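Local coordinates for alpha-1,3-glucanase (Streptomyces thermodiastaticus, PDB 7C7D), which hydrolyses alpha-1,3-glucosidic bonds of alpha-1,3-glucan as a GH87 glycosidase, probably binding the polysaccharide along its beta-helix, at residues Ser274-Gly284 with Pro305-Pro315; Gly295-Ser303 with Trp323-Leu331. One frame throughout, in Å; residues are numbered along the deposited sequence.

Contact 1 of 2, residues Ser274-Gly284 with Pro305-Pro315; sequences SHFIDQTDSAG and PDNFVNGSLGP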
loop_
_atom_site.group_PDB
_atom_site.type_symbol
_atom_site.label_atom_id
_atom_site.label_comp_id
_atom_site.label_asym_id
_atom_site.label_seq_id
_atom_site.Cartn_x
_atom_site.Cartn_y
_atom_site.Cartn_z
ATOM N N SER A 274 2.687 -14.907 12.581
ATOM C CA SER A 274 2.750 -14.931 11.130
ATOM C C SER A 274 1.571 -15.674 10.517
ATOM O O SER A 274 1.598 -15.983 9.324
ATOM C CB SER A 274 4.081 -15.538 10.669
ATOM O OG SER A 274 5.176 -14.771 11.143
ATOM N N HIS A 275 0.536 -15.970 11.306
ATOM C CA HIS A 275 -0.607 -16.754 10.847
ATOM C C HIS A 275 -1.728 -16.549 11.856
ATOM O O HIS A 275 -2.087 -17.468 12.594
ATOM C CB HIS A 275 -0.205 -18.233 10.772
ATOM C CG HIS A 275 -1.207 -19.117 10.098
ATOM N ND1 HIS A 275 -1.305 -20.461 10.380
ATOM C CD2 HIS A 275 -2.131 -18.864 9.140
ATOM C CE1 HIS A 275 -2.251 -20.999 9.632
ATOM N NE2 HIS A 275 -2.768 -20.052 8.868
ATOM N N PHE A 276 -2.268 -15.332 11.920
ATOM C CA PHE A 276 -3.063 -14.935 13.077
ATOM C C PHE A 276 -4.493 -15.467 13.018
ATOM O O PHE A 276 -4.913 -16.231 13.894
ATOM C CB PHE A 276 -3.019 -13.414 13.250
ATOM C CG PHE A 276 -3.791 -12.917 14.434
ATOM C CD1 PHE A 276 -3.433 -13.286 15.722
ATOM C CD2 PHE A 276 -4.884 -12.092 14.259
ATOM C CE1 PHE A 276 -4.145 -12.823 16.813
ATOM C CE2 PHE A 276 -5.604 -11.628 15.343
ATOM C CZ PHE A 276 -5.236 -11.994 16.624
ATOM N N ILE A 277 -5.265 -15.066 12.007
ATOM C CA ILE A 277 -6.613 -15.580 11.790
ATOM C C ILE A 277 -6.649 -16.246 10.424
ATOM O O ILE A 277 -6.222 -15.650 9.431
ATOM C CB ILE A 277 -7.675 -14.468 11.895
ATOM C CG1 ILE A 277 -7.817 -14.014 13.351
ATOM C CG2 ILE A 277 -9.019 -14.940 11.343
ATOM C CD1 ILE A 277 -8.610 -12.715 13.511
ATOM N N ASP A 278 -7.153 -17.479 10.377
ATOM C CA ASP A 278 -7.247 -18.220 9.121
ATOM C C ASP A 278 -8.512 -19.064 9.189
ATOM O O ASP A 278 -8.562 -20.064 9.915
ATOM C CB ASP A 278 -5.997 -19.082 8.928
ATOM C CG ASP A 278 -5.907 -19.715 7.548
ATOM O OD1 ASP A 278 -6.873 -19.616 6.762
ATOM O OD2 ASP A 278 -4.852 -20.316 7.250
ATOM N N GLN A 279 -9.544 -18.656 8.456
ATOM C CA GLN A 279 -10.819 -19.350 8.511
ATOM C C GLN A 279 -11.579 -19.057 7.231
ATOM O O GLN A 279 -11.560 -17.929 6.738
ATOM C CB GLN A 279 -11.633 -18.903 9.732
ATOM C CG GLN A 279 -11.829 -17.395 9.823
ATOM C CD GLN A 279 -12.433 -16.964 11.142
ATOM O OE1 GLN A 279 -12.289 -17.635 12.159
ATOM N NE2 GLN A 279 -13.132 -15.841 11.129
ATOM N N THR A 280 -12.237 -20.077 6.692
ATOM C CA THR A 280 -12.953 -19.894 5.438
ATOM C C THR A 280 -14.308 -19.245 5.635
ATOM O O THR A 280 -14.879 -18.726 4.670
ATOM C CB THR A 280 -13.120 -21.229 4.714
ATOM O OG1 THR A 280 -13.801 -22.151 5.573
ATOM C CG2 THR A 280 -11.765 -21.805 4.325
ATOM N N ASP A 281 -14.826 -19.242 6.857
ATOM C CA ASP A 281 -16.153 -18.705 7.084
ATOM C C ASP A 281 -16.273 -18.294 8.543
ATOM O O ASP A 281 -15.471 -18.694 9.390
ATOM C CB ASP A 281 -17.219 -19.722 6.673
ATOM C CG ASP A 281 -18.593 -19.116 6.581
ATOM O OD1 ASP A 281 -19.530 -19.717 7.140
ATOM O OD2 ASP A 281 -18.737 -18.028 5.979
ATOM N N SER A 282 -17.273 -17.462 8.811
ATOM C CA SER A 282 -17.503 -16.924 10.142
ATOM C C SER A 282 -18.910 -16.352 10.188
ATOM O O SER A 282 -19.402 -15.809 9.193
ATOM C CB SER A 282 -16.490 -15.814 10.445
ATOM O OG SER A 282 -16.876 -15.037 11.560
ATOM N N ALA A 283 -19.555 -16.479 11.351
ATOM C CA ALA A 283 -20.825 -15.804 11.569
ATOM C C ALA A 283 -20.699 -14.290 11.563
ATOM O O ALA A 283 -21.721 -13.600 11.544
ATOM C CB ALA A 283 -21.441 -16.270 12.888
ATOM N N GLY A 284 -19.490 -13.757 11.594
ATOM C CA GLY A 284 -19.320 -12.325 11.495
ATOM C C GLY A 284 -19.396 -11.632 12.838
ATOM O O GLY A 284 -19.237 -12.233 13.906
ATOM N N PRO A 305 -0.271 -19.431 3.904
ATOM C CA PRO A 305 -1.129 -18.333 4.387
ATOM C C PRO A 305 -0.473 -17.546 5.517
ATOM O O PRO A 305 -0.992 -17.462 6.625
ATOM C CB PRO A 305 -2.377 -19.088 4.859
ATOM C CG PRO A 305 -1.822 -20.386 5.383
ATOM C CD PRO A 305 -0.714 -20.744 4.417
ATOM N N ASP A 306 0.680 -16.943 5.224
ATOM C CA ASP A 306 1.507 -16.294 6.246
ATOM C C ASP A 306 1.031 -14.867 6.508
ATOM O O ASP A 306 1.788 -13.903 6.408
ATOM C CB ASP A 306 2.969 -16.273 5.819
ATOM C CG ASP A 306 3.500 -17.631 5.457
ATOM O OD1 ASP A 306 3.080 -18.630 6.085
ATOM O OD2 ASP A 306 4.357 -17.692 4.547
ATOM N N ASN A 307 -0.235 -14.760 6.890
ATOM C CA ASN A 307 -0.974 -13.510 6.804
ATOM C C ASN A 307 -1.534 -13.114 8.166
ATOM O O ASN A 307 -1.614 -13.924 9.089
ATOM C CB ASN A 307 -2.116 -13.677 5.799
ATOM C CG ASN A 307 -1.608 -14.076 4.424
ATOM O OD1 ASN A 307 -0.482 -13.749 4.065
ATOM N ND2 ASN A 307 -2.433 -14.768 3.645
ATOM N N PHE A 308 -1.926 -11.842 8.289
ATOM C CA PHE A 308 -2.647 -11.402 9.484
ATOM C C PHE A 308 -4.079 -11.938 9.477
ATOM O O PHE A 308 -4.497 -12.625 10.415
ATOM C CB PHE A 308 -2.545 -9.872 9.614
ATOM C CG PHE A 308 -3.694 -9.204 10.339
ATOM C CD1 PHE A 308 -4.012 -9.514 11.660
ATOM C CD2 PHE A 308 -4.441 -8.224 9.699
ATOM C CE1 PHE A 308 -5.063 -8.871 12.319
ATOM C CE2 PHE A 308 -5.483 -7.575 10.350
ATOM C CZ PHE A 308 -5.799 -7.889 11.655
ATOM N N VAL A 309 -4.832 -11.686 8.406
ATOM C CA VAL A 309 -6.150 -12.286 8.220
ATOM C C VAL A 309 -6.149 -13.046 6.905
ATOM O O VAL A 309 -5.733 -12.511 5.870
ATOM C CB VAL A 309 -7.278 -11.236 8.229
ATOM C CG1 VAL A 309 -8.601 -11.878 7.831
ATOM C CG2 VAL A 309 -7.377 -10.601 9.603
ATOM N N ASN A 310 -6.601 -14.297 6.952
ATOM C CA ASN A 310 -6.703 -15.148 5.775
ATOM C C ASN A 310 -8.106 -15.725 5.750
ATOM O O ASN A 310 -8.450 -16.553 6.597
ATOM C CB ASN A 310 -5.668 -16.266 5.851
ATOM C CG ASN A 310 -5.462 -16.951 4.529
ATOM O OD1 ASN A 310 -4.817 -16.402 3.640
ATOM N ND2 ASN A 310 -5.985 -18.165 4.394
ATOM N N GLY A 311 -8.912 -15.296 4.783
ATOM C CA GLY A 311 -10.241 -15.845 4.617
ATOM C C GLY A 311 -11.357 -14.871 4.938
ATOM O O GLY A 311 -11.415 -13.755 4.405
ATOM N N SER A 312 -12.247 -15.278 5.832
ATOM C CA SER A 312 -13.515 -14.595 6.037
ATOM C C SER A 312 -13.654 -14.115 7.473
ATOM O O SER A 312 -13.478 -14.898 8.417
ATOM C CB SER A 312 -14.667 -15.544 5.703
ATOM O OG SER A 312 -15.894 -15.057 6.203
ATOM N N LEU A 313 -14.016 -12.839 7.628
ATOM C CA LEU A 313 -14.401 -12.291 8.917
ATOM C C LEU A 313 -15.912 -12.246 9.093
ATOM O O LEU A 313 -16.395 -11.765 10.123
ATOM C CB LEU A 313 -13.811 -10.894 9.110
ATOM C CG LEU A 313 -12.287 -10.838 9.175
ATOM C CD1 LEU A 313 -11.820 -9.391 9.264
ATOM C CD2 LEU A 313 -11.766 -11.654 10.352
ATOM N N GLY A 314 -16.664 -12.760 8.120
ATOM C CA GLY A 314 -18.103 -12.788 8.193
ATOM C C GLY A 314 -18.729 -11.427 7.976
ATOM O O GLY A 314 -18.044 -10.427 7.751
ATOM N N PRO A 315 -20.055 -11.377 8.039
ATOM C CA PRO A 315 -20.768 -10.106 7.846
ATOM C C PRO A 315 -20.701 -9.206 9.072
ATOM O O PRO A 315 -20.629 -9.664 10.214
ATOM C CB PRO A 315 -22.214 -10.556 7.602
ATOM C CG PRO A 315 -22.318 -11.862 8.356
ATOM C CD PRO A 315 -20.970 -12.523 8.188
HETATM O O HOH W 1 3.582 -18.467 8.669
HETATM O O HOH W 2 -3.576 -15.891 8.451
#

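Contact 2 of 2, residues Gly295-Ser303 with Trp323-Leu331; sequences GEVTERVDS and WIQHVKVGL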
loop_
_atom_site.group_PDB
_atom_site.type_symbol
_atom_site.label_atom_id
_atom_site.label_comp_id
_atom_site.label_asym_id
_atom_site.label_seq_id
_atom_site.Cartn_x
_atom_site.Cartn_y
_atom_site.Cartn_z
ATOM N N GLY A 295 4.559 -10.092 12.345
ATOM C CA GLY A 295 5.038 -11.424 12.054
ATOM C C GLY A 295 6.549 -11.478 11.964
ATOM O O GLY A 295 7.268 -10.556 12.358
ATOM N N GLU A 296 7.032 -12.606 11.443
ATOM C CA GLU A 296 8.450 -12.830 11.192
ATOM C C GLU A 296 8.663 -13.275 9.752
ATOM O O GLU A 296 9.612 -13.998 9.448
ATOM C CB GLU A 296 9.043 -13.833 12.182
ATOM C CG GLU A 296 8.975 -13.366 13.627
ATOM C CD GLU A 296 9.861 -12.158 13.915
ATOM O OE1 GLU A 296 10.894 -11.995 13.230
ATOM O OE2 GLU A 296 9.527 -11.370 14.827
ATOM N N VAL A 297 7.790 -12.834 8.854
ATOM C CA VAL A 297 7.841 -13.268 7.464
ATOM C C VAL A 297 8.963 -12.524 6.754
ATOM O O VAL A 297 9.032 -11.286 6.792
ATOM C CB VAL A 297 6.484 -13.035 6.779
ATOM C CG1 VAL A 297 6.568 -13.392 5.307
ATOM C CG2 VAL A 297 5.399 -13.851 7.476
ATOM N N THR A 298 9.861 -13.276 6.125
ATOM C CA THR A 298 11.009 -12.705 5.437
ATOM C C THR A 298 11.039 -13.069 3.962
ATOM O O THR A 298 11.982 -12.696 3.256
ATOM C CB THR A 298 12.315 -13.153 6.106
ATOM O OG1 THR A 298 12.510 -14.544 5.848
ATOM C CG2 THR A 298 12.254 -12.939 7.614
ATOM N N GLU A 299 10.031 -13.781 3.474
ATOM C CA GLU A 299 10.011 -14.232 2.096
ATOM C C GLU A 299 8.566 -14.250 1.634
ATOM O O GLU A 299 7.641 -14.052 2.423
ATOM C CB GLU A 299 10.623 -15.623 1.970
ATOM C CG GLU A 299 9.911 -16.642 2.817
ATOM C CD GLU A 299 10.775 -17.831 3.144
ATOM O OE1 GLU A 299 11.665 -18.171 2.334
ATOM O OE2 GLU A 299 10.565 -18.417 4.220
ATOM N N ARG A 300 8.377 -14.507 0.347
ATOM C CA ARG A 300 7.048 -14.626 -0.234
ATOM C C ARG A 300 6.854 -16.067 -0.687
ATOM O O ARG A 300 7.441 -16.494 -1.688
ATOM C CB ARG A 300 6.871 -13.648 -1.390
ATOM C CG ARG A 300 5.486 -13.690 -1.968
ATOM C CD ARG A 300 5.372 -12.727 -3.098
ATOM N NE ARG A 300 4.079 -12.837 -3.744
ATOM C CZ ARG A 300 3.593 -11.918 -4.566
ATOM N NH1 ARG A 300 4.305 -10.832 -4.832
ATOM N NH2 ARG A 300 2.402 -12.089 -5.112
ATOM N N VAL A 301 6.049 -16.812 0.061
ATOM C CA VAL A 301 5.676 -18.183 -0.268
ATOM C C VAL A 301 4.199 -18.142 -0.640
ATOM O O VAL A 301 3.326 -18.076 0.233
ATOM C CB VAL A 301 5.937 -19.146 0.897
ATOM C CG1 VAL A 301 5.639 -20.585 0.482
ATOM C CG2 VAL A 301 7.375 -19.018 1.389
ATOM N N ASP A 302 3.909 -18.172 -1.942
ATOM C CA ASP A 302 2.546 -17.898 -2.383
ATOM C C ASP A 302 1.555 -18.925 -1.849
ATOM O O ASP A 302 0.401 -18.580 -1.570
ATOM C CB ASP A 302 2.485 -17.786 -3.908
ATOM C CG ASP A 302 2.875 -16.402 -4.399
ATOM O OD1 ASP A 302 2.873 -15.458 -3.577
ATOM O OD2 ASP A 302 3.176 -16.254 -5.604
ATOM N N SER A 303 1.996 -20.167 -1.653
ATOM C CA SER A 303 1.120 -21.238 -1.189
ATOM C C SER A 303 0.935 -21.263 0.325
ATOM O O SER A 303 0.169 -22.099 0.819
ATOM C CB SER A 303 1.655 -22.594 -1.659
ATOM O OG SER A 303 2.965 -22.823 -1.162
ATOM N N TRP A 323 -1.877 -2.109 13.809
ATOM C CA TRP A 323 -0.551 -2.012 13.210
ATOM C C TRP A 323 -0.198 -3.411 12.725
ATOM O O TRP A 323 -0.047 -4.325 13.542
ATOM C CB TRP A 323 0.448 -1.560 14.268
ATOM C CG TRP A 323 1.848 -1.407 13.797
ATOM C CD1 TRP A 323 2.754 -2.402 13.530
ATOM C CD2 TRP A 323 2.530 -0.173 13.573
ATOM N NE1 TRP A 323 3.951 -1.852 13.133
ATOM C CE2 TRP A 323 3.838 -0.486 13.153
ATOM C CE3 TRP A 323 2.155 1.173 13.674
ATOM C CZ2 TRP A 323 4.780 0.500 12.855
ATOM C CZ3 TRP A 323 3.088 2.147 13.371
ATOM C CH2 TRP A 323 4.383 1.804 12.961
ATOM N N ILE A 324 -0.081 -3.581 11.408
ATOM C CA ILE A 324 0.125 -4.886 10.785
ATOM C C ILE A 324 1.451 -4.825 10.046
ATOM O O ILE A 324 1.653 -3.927 9.217
ATOM C CB ILE A 324 -1.012 -5.211 9.803
ATOM C CG1 ILE A 324 -2.377 -5.114 10.488
ATOM C CG2 ILE A 324 -0.796 -6.569 9.143
ATOM C CD1 ILE A 324 -2.551 -6.008 11.683
ATOM N N GLN A 325 2.361 -5.753 10.351
ATOM C CA GLN A 325 3.710 -5.634 9.824
ATOM C C GLN A 325 4.377 -7.002 9.734
ATOM O O GLN A 325 4.125 -7.884 10.554
ATOM C CB GLN A 325 4.532 -4.705 10.729
ATOM C CG GLN A 325 5.916 -4.393 10.224
ATOM C CD GLN A 325 6.689 -3.474 11.154
ATOM O OE1 GLN A 325 6.391 -3.378 12.354
ATOM N NE2 GLN A 325 7.687 -2.792 10.607
ATOM N N HIS A 326 5.270 -7.154 8.749
ATOM C CA HIS A 326 6.131 -8.345 8.651
ATOM C C HIS A 326 5.317 -9.623 8.475
ATOM O O HIS A 326 5.599 -10.657 9.090
ATOM C CB HIS A 326 7.120 -8.466 9.812
ATOM C CG HIS A 326 8.125 -7.362 9.863
ATOM N ND1 HIS A 326 8.768 -6.993 11.026
ATOM C CD2 HIS A 326 8.595 -6.538 8.895
ATOM C CE1 HIS A 326 9.587 -5.986 10.773
ATOM N NE2 HIS A 326 9.502 -5.693 9.487
ATOM N N VAL A 327 4.299 -9.546 7.622
ATOM C CA VAL A 327 3.541 -10.707 7.171
ATOM C C VAL A 327 3.660 -10.784 5.654
ATOM O O VAL A 327 4.319 -9.940 5.031
ATOM C CB VAL A 327 2.077 -10.664 7.652
ATOM C CG1 VAL A 327 2.021 -10.780 9.163
ATOM C CG2 VAL A 327 1.377 -9.369 7.210
ATOM N N LYS A 328 3.042 -11.796 5.044
ATOM C CA LYS A 328 3.039 -11.881 3.585
ATOM C C LYS A 328 1.968 -10.955 3.017
ATOM O O LYS A 328 2.278 -9.968 2.344
ATOM C CB LYS A 328 2.840 -13.330 3.127
ATOM C CG LYS A 328 2.938 -13.484 1.614
ATOM C CD LYS A 328 2.593 -14.875 1.134
ATOM C CE LYS A 328 1.121 -15.172 1.292
ATOM N NZ LYS A 328 0.725 -16.371 0.490
ATOM N N VAL A 329 0.701 -11.263 3.290
ATOM C CA VAL A 329 -0.422 -10.384 2.985
ATOM C C VAL A 329 -1.010 -9.904 4.302
ATOM O O VAL A 329 -1.168 -10.689 5.243
ATOM C CB VAL A 329 -1.489 -11.098 2.132
ATOM C CG1 VAL A 329 -2.687 -10.180 1.874
ATOM C CG2 VAL A 329 -0.885 -11.554 0.826
ATOM N N GLY A 330 -1.330 -8.614 4.384
ATOM C CA GLY A 330 -2.023 -8.142 5.567
ATOM C C GLY A 330 -3.383 -8.794 5.730
ATOM O O GLY A 330 -3.634 -9.500 6.712
ATOM N N LEU A 331 -4.276 -8.579 4.768
ATOM C CA LEU A 331 -5.605 -9.184 4.783
ATOM C C LEU A 331 -5.868 -9.789 3.416
ATOM O O LEU A 331 -6.022 -9.062 2.427
ATOM C CB LEU A 331 -6.694 -8.171 5.147
ATOM C CG LEU A 331 -6.620 -7.530 6.538
ATOM C CD1 LEU A 331 -5.749 -6.273 6.546
ATOM C CD2 LEU A 331 -8.016 -7.205 7.057
HETATM O O HOH W 3 9.016 -8.528 13.388
HETATM O O HOH W 4 7.272 -9.393 5.854
#

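Contact 1 of 2, residues Ser274-Gly284 with Pro305-Pro315
Asp278 runs side by side with Asn310, both side chains pointing the same way on one face of two parallel strands, 277-279 and 309-311. Asn310 ND2 reaches Asp278 OD1 at 2.9 Å from above the carboxylate, the two planes 81° apart. Asp278 OD2 accepts from His275 NE2 at 2.7 Å in the plane of the imidazole, on the lone pair directed away from OD1. This ring also lies across Pro305, His275 NE2 3.6 Å from Pro305 CG. With an alanine here instead of Asp278, His275 NE2 and Asn310 ND2 would probably each lose the carboxylate oxygen they bond, and the imidazole would be freer to turn. Just before the strands, Phe276 and Phe308 lie side by side, rim to rim, Phe276 CD2 3.8 Å from Phe308 CD1. Backbone bonds between the strands continue to Ser312 N and Gln279 O; next to them Gln279, with CG between its backbone N and carbonyl carbon (chi1 54°), sends Gln279 NE2 to Ser312 O at 2.9 Å, in the carbonyl plane. Stacking of successive coils in this way is what defines a parallel beta-helix, the pectate lyase-like fold. A negative charge on Asp278 would probably be stabilised by the two N-H donors, one at each oxygen.

Contact 2 of 2, residues Gly295-Ser303 with Trp323-Leu331
Gln325 pairs with the neighbouring coil, its O accepting Gly295 N at 2.9 Å in the carbonyl plane, while Asp349 and the backbone of Asn164 take its amide NE2. His326 follows with a positive phi (62°) and turns its O back over 295-303: Val297 N binds it at 3.1 Å from above the carbonyl plane, 43° out. The ring of His326 has Gly295 O at its edge, and water 3 joins that oxygen to ND1; NE2 is bonded to Asp163, and Tyr145 stacks on the imidazole. Val327 comes next, with Val297 CG2 packed against Val327 CA at 3.7 Å. Here the chain leaves one face of the parallel beta-helix and bends toward strand 331-333 of another, so the contact belongs to a turn between faces, with the longer loop 295-303 from the preceding coil lying against it. Lys328 goes furthest into that loop. CG anti to the backbone N (chi1 -176°) leads the chain out so that Lys328 CD lies 3.4 Å from Val301 O; the bend at chi3 then turns the end so that Lys328 NZ bonds Val301 O at 3.1 Å, with Ser304 O a further acceptor. Asp302 OD1 lies 4.7 Å from Lys328 NZ and is instead paired with Arg300 NE in a salt bridge of 2.9 Å, while Arg300 NH1 goes on to Asp376.

Both contacts join the same two neighbouring coils, and their segments alternate along the chain: 274-284, 295-303, 305-315, 323-331. Contact 1 is the strand pairing of one helix face and is partly buried, with 277-279 the outermost strand of its sheet; contact 2 is a turn and loop lying nearer the centre of the chain and more fully buried. Regular backbone bonds and side chains matched across the strands hold the first. The second depends on a few carbonyls, a lysine amine and waters. They meet directly: Asp306 O lies 2.8 Å from Lys328 N, and Asn307 OD1 2.9 Å from Val329 N, both probable hydrogen bonds.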